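Local coordinates for DNA repair protein rhp9/CRB2 (Schizosaccharomyces pombe, PDB 2FHD) that takes part in DNA repair and probably recognises methylated histone H4 through tandem Tudor domains, at residues K9-A14 against L93-V98; K43-F46 against T50-T53; K66-Q71 against Q133-S138. One frame throughout, in Å; residues are numbered along the deposited sequence.

Contact 1. Residues K9-A14 against L93-V98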
loop_
_atom_site.group_PDB
_atom_site.type_symbol
_atom_site.label_atom_id
_atom_site.label_comp_id
_atom_site.label_asym_id
_atom_site.label_seq_id
_atom_site.Cartn_x
_atom_site.Cartn_y
_atom_site.Cartn_z
ATOM N N LYS A 9 5.146 -12.532 -17.861
ATOM C CA LYS A 9 6.612 -12.612 -17.950
ATOM C C LYS A 9 7.356 -12.058 -16.691
ATOM O O LYS A 9 8.472 -12.445 -16.444
ATOM C CB LYS A 9 7.029 -11.875 -19.224
ATOM C CG LYS A 9 6.661 -12.693 -20.447
ATOM C CD LYS A 9 6.512 -11.888 -21.742
ATOM C CE LYS A 9 6.682 -12.810 -23.008
ATOM N NZ LYS A 9 6.711 -12.082 -24.366
ATOM N N ASN A 10 6.696 -11.184 -15.915
ATOM C CA ASN A 10 7.115 -10.795 -14.559
ATOM C C ASN A 10 6.890 -11.800 -13.392
ATOM O O ASN A 10 7.276 -11.508 -12.246
ATOM C CB ASN A 10 6.470 -9.489 -14.123
ATOM C CG ASN A 10 6.962 -8.318 -14.946
ATOM O OD1 ASN A 10 6.975 -8.401 -16.167
ATOM N ND2 ASN A 10 7.407 -7.228 -14.276
ATOM N N ARG A 11 6.297 -12.953 -13.675
ATOM C CA ARG A 11 6.165 -13.970 -12.634
ATOM C C ARG A 11 7.504 -14.593 -12.219
ATOM O O ARG A 11 8.284 -15.074 -13.064
ATOM C CB ARG A 11 5.158 -15.044 -13.072
ATOM C CG ARG A 11 3.738 -14.499 -13.343
ATOM C CD ARG A 11 3.063 -14.031 -12.030
ATOM N NE ARG A 11 2.655 -15.155 -11.220
ATOM C CZ ARG A 11 2.276 -15.040 -9.959
ATOM N NH1 ARG A 11 2.335 -13.861 -9.404
ATOM N NH2 ARG A 11 1.862 -16.100 -9.245
ATOM N N VAL A 12 7.718 -14.624 -10.905
ATOM C CA VAL A 12 8.951 -15.121 -10.296
ATOM C C VAL A 12 8.597 -16.101 -9.182
ATOM O O VAL A 12 7.415 -16.205 -8.796
ATOM C CB VAL A 12 9.904 -13.936 -9.753
ATOM C CG1 VAL A 12 10.433 -13.116 -10.983
ATOM C CG2 VAL A 12 9.163 -12.940 -8.747
ATOM N N LEU A 13 9.620 -16.801 -8.709
ATOM C CA LEU A 13 9.636 -17.482 -7.457
ATOM C C LEU A 13 10.582 -16.626 -6.583
ATOM O O LEU A 13 11.750 -16.394 -6.934
ATOM C CB LEU A 13 10.156 -18.920 -7.647
ATOM C CG LEU A 13 9.162 -19.883 -8.345
ATOM C CD1 LEU A 13 9.856 -21.140 -8.940
ATOM C CD2 LEU A 13 7.989 -20.353 -7.403
ATOM N N ALA A 14 10.071 -16.104 -5.481
ATOM C CA ALA A 14 10.797 -15.146 -4.737
ATOM C C ALA A 14 10.924 -15.748 -3.336
ATOM O O ALA A 14 10.012 -16.432 -2.852
ATOM C CB ALA A 14 10.036 -13.807 -4.750
ATOM N N LEU A 93 -6.424 -15.554 -17.949
ATOM C CA LEU A 93 -6.306 -16.061 -16.595
ATOM C C LEU A 93 -5.691 -14.930 -15.864
ATOM O O LEU A 93 -5.055 -14.097 -16.462
ATOM C CB LEU A 93 -5.441 -17.319 -16.524
ATOM C CG LEU A 93 -6.071 -18.640 -16.944
ATOM C CD1 LEU A 93 -5.076 -19.753 -16.795
ATOM C CD2 LEU A 93 -7.311 -18.978 -16.141
ATOM N N SER A 94 -5.909 -14.894 -14.575
ATOM C CA SER A 94 -5.327 -13.898 -13.722
ATOM C C SER A 94 -3.818 -14.163 -13.449
ATOM O O SER A 94 -3.345 -15.299 -13.508
ATOM C CB SER A 94 -6.113 -13.938 -12.418
ATOM O OG SER A 94 -5.212 -14.053 -11.348
ATOM N N LEU A 95 -3.086 -13.119 -13.102
ATOM C CA LEU A 95 -1.665 -13.232 -12.817
ATOM C C LEU A 95 -1.284 -14.302 -11.752
ATOM O O LEU A 95 -0.331 -15.040 -11.919
ATOM C CB LEU A 95 -1.164 -11.866 -12.338
ATOM C CG LEU A 95 0.110 -11.277 -12.845
ATOM C CD1 LEU A 95 0.453 -11.682 -14.297
ATOM C CD2 LEU A 95 0.031 -9.756 -12.664
ATOM N N ILE A 96 -2.040 -14.378 -10.667
ATOM C CA ILE A 96 -1.729 -15.366 -9.625
ATOM C C ILE A 96 -1.893 -16.848 -10.105
ATOM O O ILE A 96 -1.366 -17.739 -9.491
ATOM C CB ILE A 96 -2.444 -15.052 -8.253
ATOM C CG1 ILE A 96 -3.955 -14.995 -8.371
ATOM C CG2 ILE A 96 -2.150 -13.612 -7.754
ATOM C CD1 ILE A 96 -4.551 -14.437 -7.062
ATOM N N ALA A 97 -2.544 -17.076 -11.241
ATOM C CA ALA A 97 -2.863 -18.427 -11.749
ATOM C C ALA A 97 -1.744 -18.961 -12.648
ATOM O O ALA A 97 -1.654 -20.158 -12.795
ATOM C CB ALA A 97 -4.230 -18.441 -12.530
ATOM N N VAL A 98 -0.868 -18.083 -13.195
ATOM C CA VAL A 98 0.147 -18.485 -14.206
ATOM C C VAL A 98 1.612 -18.357 -13.745
ATOM O O VAL A 98 1.895 -17.748 -12.735
ATOM C CB VAL A 98 -0.060 -17.693 -15.486
ATOM C CG1 VAL A 98 -1.445 -17.893 -15.941
ATOM C CG2 VAL A 98 0.191 -16.134 -15.270
HETATM O O HOH W 1 1.381 -18.658 -10.192
#
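Val-98 O is gripped by two donors. Arg-11 NE gives it a hydrogen bond of 3.1 Å (NE to Val-98 O), with 157° at the hydrogen. The acceptor sits at the edge of the guanidinium, close to its plane, while NE lies tilted from the plane of the Val-98 carbonyl. Water 1 gives the second bond, 2.7 Å from its oxygen to Val-98 O. The same water donates to Ile-96 O (3.0 Å from its oxygen) and accepts from Arg-11 NH2 (2.8 Å from its oxygen). It thus bridges the arginine to two carbonyls of the loop.

Leu-95 O is also close to Arg-11 NE, at 3.1 Å, but the angle is too poor for a hydrogen bond. This oxygen lies over one face of the guanidinium, near its rim. The Arg-11 side chain is bent at chi2 (-68°) and chi3 (-74°), which brings the group round to the loop. Its aliphatic part also packs there: CD lies 4.1 Å from Leu-95 CG, and CG approaches Val-98 CG2.

The guanidinium is also held within the first Tudor unit: NH1 bonds to Thr-27 OG1, and NH2, besides the water, makes a salt bridge with Asp-47. Phe-147 of a second subunit packs on Ser-94, Leu-95 and Ile-96.

Strand 11-15 of the first Tudor unit is thereby joined to the loop between strands 80-86 and 105-110 of the second. One buried arginine, its charge probably balanced by Asp-47, ties the two units through backbone carbonyls. This part of the interface therefore rests on the path of the loop backbone more than on its side chains.

Contact 2. Residues K43-F46 against T50-T53. With PO4 (phosphate ion), chain E.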
loop_
_atom_site.group_PDB
_atom_site.type_symbol
_atom_site.label_atom_id
_atom_site.label_comp_id
_atom_site.label_asym_id
_atom_site.label_seq_id
_atom_site.Cartn_x
_atom_site.Cartn_y
_atom_site.Cartn_z
ATOM N N LYS A 43 11.436 -5.306 -5.952
ATOM C CA LYS A 43 10.224 -5.340 -5.251
ATOM C C LYS A 43 9.381 -6.434 -5.937
ATOM O O LYS A 43 9.215 -6.453 -7.158
ATOM C CB LYS A 43 9.486 -3.976 -5.180
ATOM C CG LYS A 43 8.171 -4.120 -4.371
ATOM C CD LYS A 43 7.846 -2.886 -3.637
ATOM C CE LYS A 43 6.461 -2.372 -4.050
ATOM N NZ LYS A 43 6.053 -1.199 -3.165
ATOM N N VAL A 44 8.815 -7.283 -5.095
ATOM C CA VAL A 44 8.086 -8.448 -5.526
ATOM C C VAL A 44 6.771 -8.454 -4.725
ATOM O O VAL A 44 6.709 -7.976 -3.604
ATOM C CB VAL A 44 9.069 -9.616 -5.246
ATOM C CG1 VAL A 44 8.708 -10.480 -4.119
ATOM C CG2 VAL A 44 9.834 -10.156 -6.486
ATOM N N GLN A 45 5.704 -8.957 -5.355
ATOM C CA GLN A 45 4.383 -9.155 -4.706
ATOM C C GLN A 45 3.937 -10.657 -4.654
ATOM O O GLN A 45 3.826 -11.311 -5.643
ATOM C CB GLN A 45 3.340 -8.327 -5.443
ATOM C CG GLN A 45 2.100 -8.123 -4.646
ATOM C CD GLN A 45 1.104 -7.183 -5.347
ATOM O OE1 GLN A 45 0.981 -7.138 -6.581
ATOM N NE2 GLN A 45 0.394 -6.440 -4.548
ATOM N N PHE A 46 3.662 -11.181 -3.468
ATOM C CA PHE A 46 3.156 -12.537 -3.330
ATOM C C PHE A 46 1.658 -12.571 -3.700
ATOM O O PHE A 46 1.030 -11.519 -3.927
ATOM C CB PHE A 46 3.490 -12.999 -1.912
ATOM C CG PHE A 46 4.960 -13.186 -1.722
ATOM C CD1 PHE A 46 5.618 -14.291 -2.328
ATOM C CD2 PHE A 46 5.735 -12.203 -1.068
ATOM C CE1 PHE A 46 7.001 -14.467 -2.178
ATOM C CE2 PHE A 46 7.161 -12.364 -0.918
ATOM C CZ PHE A 46 7.780 -13.502 -1.463
ATOM N N THR A 50 0.905 -9.416 -0.361
ATOM C CA THR A 50 2.096 -8.986 0.385
ATOM C C THR A 50 3.261 -8.634 -0.544
ATOM O O THR A 50 3.572 -9.369 -1.508
ATOM C CB THR A 50 2.577 -10.078 1.317
ATOM O OG1 THR A 50 1.534 -10.324 2.253
ATOM C CG2 THR A 50 3.817 -9.606 2.146
HETATM N N MSE A 51 3.924 -7.551 -0.178
HETATM C CA MSE A 51 4.950 -6.879 -0.922
HETATM C C MSE A 51 6.292 -7.135 -0.195
HETATM O O MSE A 51 6.363 -7.074 1.044
HETATM C CB MSE A 51 4.612 -5.382 -0.794
HETATM C CG MSE A 51 4.719 -4.491 -1.923
HETATM SE SE MSE A 51 4.038 -4.997 -3.679
HETATM C CE MSE A 51 2.391 -3.658 -4.026
ATOM N N SER A 52 7.372 -7.366 -0.936
ATOM C CA SER A 52 8.649 -7.564 -0.292
ATOM C C SER A 52 9.797 -7.148 -1.202
ATOM O O SER A 52 9.661 -7.161 -2.404
ATOM C CB SER A 52 8.769 -9.037 0.062
ATOM O OG SER A 52 9.913 -9.239 0.822
ATOM N N THR A 53 10.919 -6.747 -0.632
ATOM C CA THR A 53 12.115 -6.368 -1.397
ATOM C C THR A 53 13.242 -7.405 -1.196
ATOM O O THR A 53 13.562 -7.689 -0.041
ATOM C CB THR A 53 12.606 -4.982 -0.961
ATOM O OG1 THR A 53 11.542 -4.078 -1.232
ATOM C CG2 THR A 53 13.826 -4.484 -1.865
HETATM P P PO4 E . 3.950 0.489 -1.145
HETATM O O1 PO4 E . 5.142 1.176 -1.786
HETATM O O2 PO4 E . 2.653 1.142 -1.582
HETATM O O3 PO4 E . 3.888 -0.978 -1.534
HETATM O O4 PO4 E . 4.120 0.631 0.352
#
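Val-44 and Ser-52 form an antiparallel hydrogen-bonded pair. Val-44 N to Ser-52 O and Ser-52 N to Val-44 O are both 2.8 Å. Phe-46 N adds a bond of 2.7 Å to Thr-50 O near the turn. Lys-43 NZ donates a hydrogen bond of 2.7 Å to O3 of a phosphate ion, which probably came from the crystallisation liquor. The flanking pairs, Lys-43 with Thr-53 and Gln-45 with Met-51, are non-hydrogen-bonded. CA-H...O contacts supplement the ladder, among them Gln-45 CA to Thr-50 O at 3.3 Å.

Met-51 is a selenomethionine. It packs between Lys-43 and Gln-45 on the face that these three residues share. The bend at chi2 (45°) brings SE toward the neighbouring strand, and the turn at chi3 (113°) aims the methyl CE at Gln-45. Its CG lies 3.5 Å from Lys-43 CE, and SE lies 3.8 Å from Gln-45 CG. The methyl CE reaches Gln-45 NE2 at 3.5 Å. Gln-45 is extended beyond CG, and its OE1 accepts from Ser-4 N.

Val-44 and Ser-52 point to the other face. There Ser-52 CB meets the edge of the Phe-46 ring, near CE2. The ring also packs edge-to-face with Phe-16, and Val-44 lies against Val-12 and Ala-14 of strand 11-15.

This is the beta hairpin of strands 41-46 and 51-55 in the SH3-like barrel of the first Tudor unit. One face contributes to the barrel core. The other carries the long side chains, where the ammonium group of Lys-43 binds the phosphate, an attraction probably largely electrostatic. Met-51 packs along the lysine methylene next to that group, while the backbone bonds set the register.

Contact 3. Residues K66-Q71 against Q133-S138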
loop_
_atom_site.group_PDB
_atom_site.type_symbol
_atom_site.label_atom_id
_atom_site.label_comp_id
_atom_site.label_asym_id
_atom_site.label_seq_id
_atom_site.Cartn_x
_atom_site.Cartn_y
_atom_site.Cartn_z
ATOM N N LYS A 66 11.375 -30.094 -16.202
ATOM C CA LYS A 66 11.377 -31.513 -15.895
ATOM C C LYS A 66 12.489 -31.905 -14.910
ATOM O O LYS A 66 13.656 -31.561 -15.117
ATOM C CB LYS A 66 11.488 -32.345 -17.207
ATOM C CG LYS A 66 11.380 -33.897 -16.966
ATOM C CD LYS A 66 11.005 -34.597 -18.252
ATOM C CE LYS A 66 11.531 -36.068 -18.226
ATOM N NZ LYS A 66 10.717 -37.031 -19.139
ATOM N N GLY A 67 12.137 -32.620 -13.842
ATOM C CA GLY A 67 13.144 -33.051 -12.859
ATOM C C GLY A 67 13.326 -32.050 -11.714
ATOM O O GLY A 67 13.955 -32.396 -10.749
ATOM N N ASP A 68 12.772 -30.823 -11.790
ATOM C CA ASP A 68 12.870 -29.886 -10.667
ATOM C C ASP A 68 12.150 -30.552 -9.529
ATOM O O ASP A 68 11.042 -31.145 -9.720
ATOM C CB ASP A 68 12.158 -28.524 -10.912
ATOM C CG ASP A 68 12.884 -27.610 -11.874
ATOM O OD1 ASP A 68 14.104 -27.770 -12.178
ATOM O OD2 ASP A 68 12.209 -26.666 -12.367
ATOM N N VAL A 69 12.729 -30.425 -8.338
ATOM C CA VAL A 69 12.114 -30.894 -7.110
ATOM C C VAL A 69 11.364 -29.708 -6.461
ATOM O O VAL A 69 11.980 -28.682 -6.073
ATOM C CB VAL A 69 13.237 -31.512 -6.163
ATOM C CG1 VAL A 69 12.768 -31.778 -4.761
ATOM C CG2 VAL A 69 13.776 -32.807 -6.750
ATOM N N VAL A 70 10.049 -29.879 -6.264
ATOM C CA VAL A 70 9.206 -28.861 -5.732
ATOM C C VAL A 70 8.199 -29.428 -4.738
ATOM O O VAL A 70 8.041 -30.639 -4.622
ATOM C CB VAL A 70 8.451 -28.175 -6.881
ATOM C CG1 VAL A 70 9.432 -27.621 -7.891
ATOM C CG2 VAL A 70 7.465 -29.181 -7.568
ATOM N N GLN A 71 7.485 -28.564 -4.034
ATOM C CA GLN A 71 6.309 -29.007 -3.278
ATOM C C GLN A 71 5.087 -28.341 -3.810
ATOM O O GLN A 71 5.178 -27.462 -4.698
ATOM C CB GLN A 71 6.524 -28.719 -1.824
ATOM C CG GLN A 71 7.595 -29.634 -1.385
ATOM C CD GLN A 71 8.387 -29.168 -0.233
ATOM O OE1 GLN A 71 8.101 -29.571 0.857
ATOM N NE2 GLN A 71 9.427 -28.365 -0.459
ATOM N N GLN A 133 18.946 -24.443 -12.746
ATOM C CA GLN A 133 19.904 -23.790 -13.647
ATOM C C GLN A 133 19.100 -23.085 -14.695
ATOM O O GLN A 133 18.015 -23.544 -15.000
ATOM C CB GLN A 133 20.762 -24.875 -14.310
ATOM C CG GLN A 133 21.475 -25.805 -13.293
ATOM C CD GLN A 133 22.300 -25.013 -12.294
ATOM O OE1 GLN A 133 22.741 -23.908 -12.630
ATOM N NE2 GLN A 133 22.503 -25.551 -11.053
ATOM N N GLY A 134 19.610 -21.999 -15.286
ATOM C CA GLY A 134 18.869 -21.314 -16.348
ATOM C C GLY A 134 17.595 -20.597 -15.911
ATOM O O GLY A 134 16.759 -20.252 -16.786
ATOM N N ARG A 135 17.443 -20.323 -14.598
ATOM C CA ARG A 135 16.236 -19.668 -14.046
ATOM C C ARG A 135 16.380 -18.249 -13.531
ATOM O O ARG A 135 15.452 -17.685 -12.958
ATOM C CB ARG A 135 15.546 -20.512 -12.986
ATOM C CG ARG A 135 14.236 -21.066 -13.541
ATOM C CD ARG A 135 14.526 -22.070 -14.764
ATOM N NE ARG A 135 15.280 -23.274 -14.365
ATOM C CZ ARG A 135 14.729 -24.319 -13.749
ATOM N NH1 ARG A 135 13.411 -24.254 -13.419
ATOM N NH2 ARG A 135 15.485 -25.393 -13.407
ATOM N N ASP A 136 17.512 -17.639 -13.773
ATOM C CA ASP A 136 17.744 -16.283 -13.364
ATOM C C ASP A 136 16.868 -15.368 -14.243
ATOM O O ASP A 136 16.496 -15.755 -15.380
ATOM C CB ASP A 136 19.271 -15.951 -13.472
ATOM C CG ASP A 136 20.115 -16.583 -12.310
ATOM O OD1 ASP A 136 19.720 -16.594 -11.136
ATOM O OD2 ASP A 136 21.231 -17.063 -12.547
ATOM N N LEU A 137 16.534 -14.186 -13.718
ATOM C CA LEU A 137 15.868 -13.145 -14.496
ATOM C C LEU A 137 16.617 -12.848 -15.806
ATOM O O LEU A 137 17.855 -12.719 -15.833
ATOM C CB LEU A 137 15.770 -11.850 -13.692
ATOM C CG LEU A 137 14.995 -11.800 -12.367
ATOM C CD1 LEU A 137 14.970 -10.331 -11.920
ATOM C CD2 LEU A 137 13.562 -12.401 -12.470
ATOM N N SER A 138 15.860 -12.740 -16.882
ATOM C CA SER A 138 16.415 -12.389 -18.155
ATOM C C SER A 138 16.378 -10.878 -18.380
ATOM O O SER A 138 15.493 -10.193 -17.865
ATOM C CB SER A 138 15.573 -13.079 -19.198
ATOM O OG SER A 138 14.265 -12.595 -19.084
#
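Asp-68 and Arg-135 form a two-pronged salt bridge. Arg-135 NH1 donates to Asp-68 OD2 at 2.9 Å, and Arg-135 NH2 donates to Asp-68 OD1 at 3.0 Å. The guanidinium meets the carboxylate end-on. The two planes are only 12° apart, and both oxygens are approached on their syn sides. Both bonds are nearly straight, with 174° at the hydrogen of NH2.

The next shell fixes the arginine. Its NE donates to Gln-133 O at 2.8 Å, with that oxygen in the guanidinium plane. NE itself stands above the plane of the Gln-133 carbonyl. Bends at chi2 and chi3, both 64°, fold the side chain back to reach this carbonyl. NH1 also bonds to Phe-63 O, and the ring of Phe-63 makes a cation-pi contact with the guanidinium. On the other partner, Lys-65 N donates to Asp-68 OD2.

The pair is buried. It joins the residue just before strand 69-72 in the second Tudor unit to the segment that follows helix 126-129. Each terminal nitrogen pairs with its own carboxylate oxygen, and further bonds to the backbone restrain both groups. The carboxylate is therefore probably ionised, and the chain after helix 126-129 is held beside Phe-63 and Lys-65, between strands 59-61 and 69-72.

Overall arrangement
Contact 2 lies within the first Tudor unit, while contact 1 joins that unit to the second and contact 3 ties the loop after helix 126-129 to the residue before strand 69-72. Contacts 1 and 2 reach the same sheet, with centres 12 Å apart. They touch where Val-12 CG2 meets Val-44 CG2 at 3.6 Å. Contacts 1 and 3 have centres 15 Å apart and touch through Val-12 CG1 and Leu-137 CD2, at 3.5 Å. Val-12 of contact 1 thus packs on residues of contacts 2 and 3. Contacts 2 and 3 do not touch; their nearest atoms are about 7 Å apart. A phosphate ion, probably from the crystallisation liquor, is bound at contact 2.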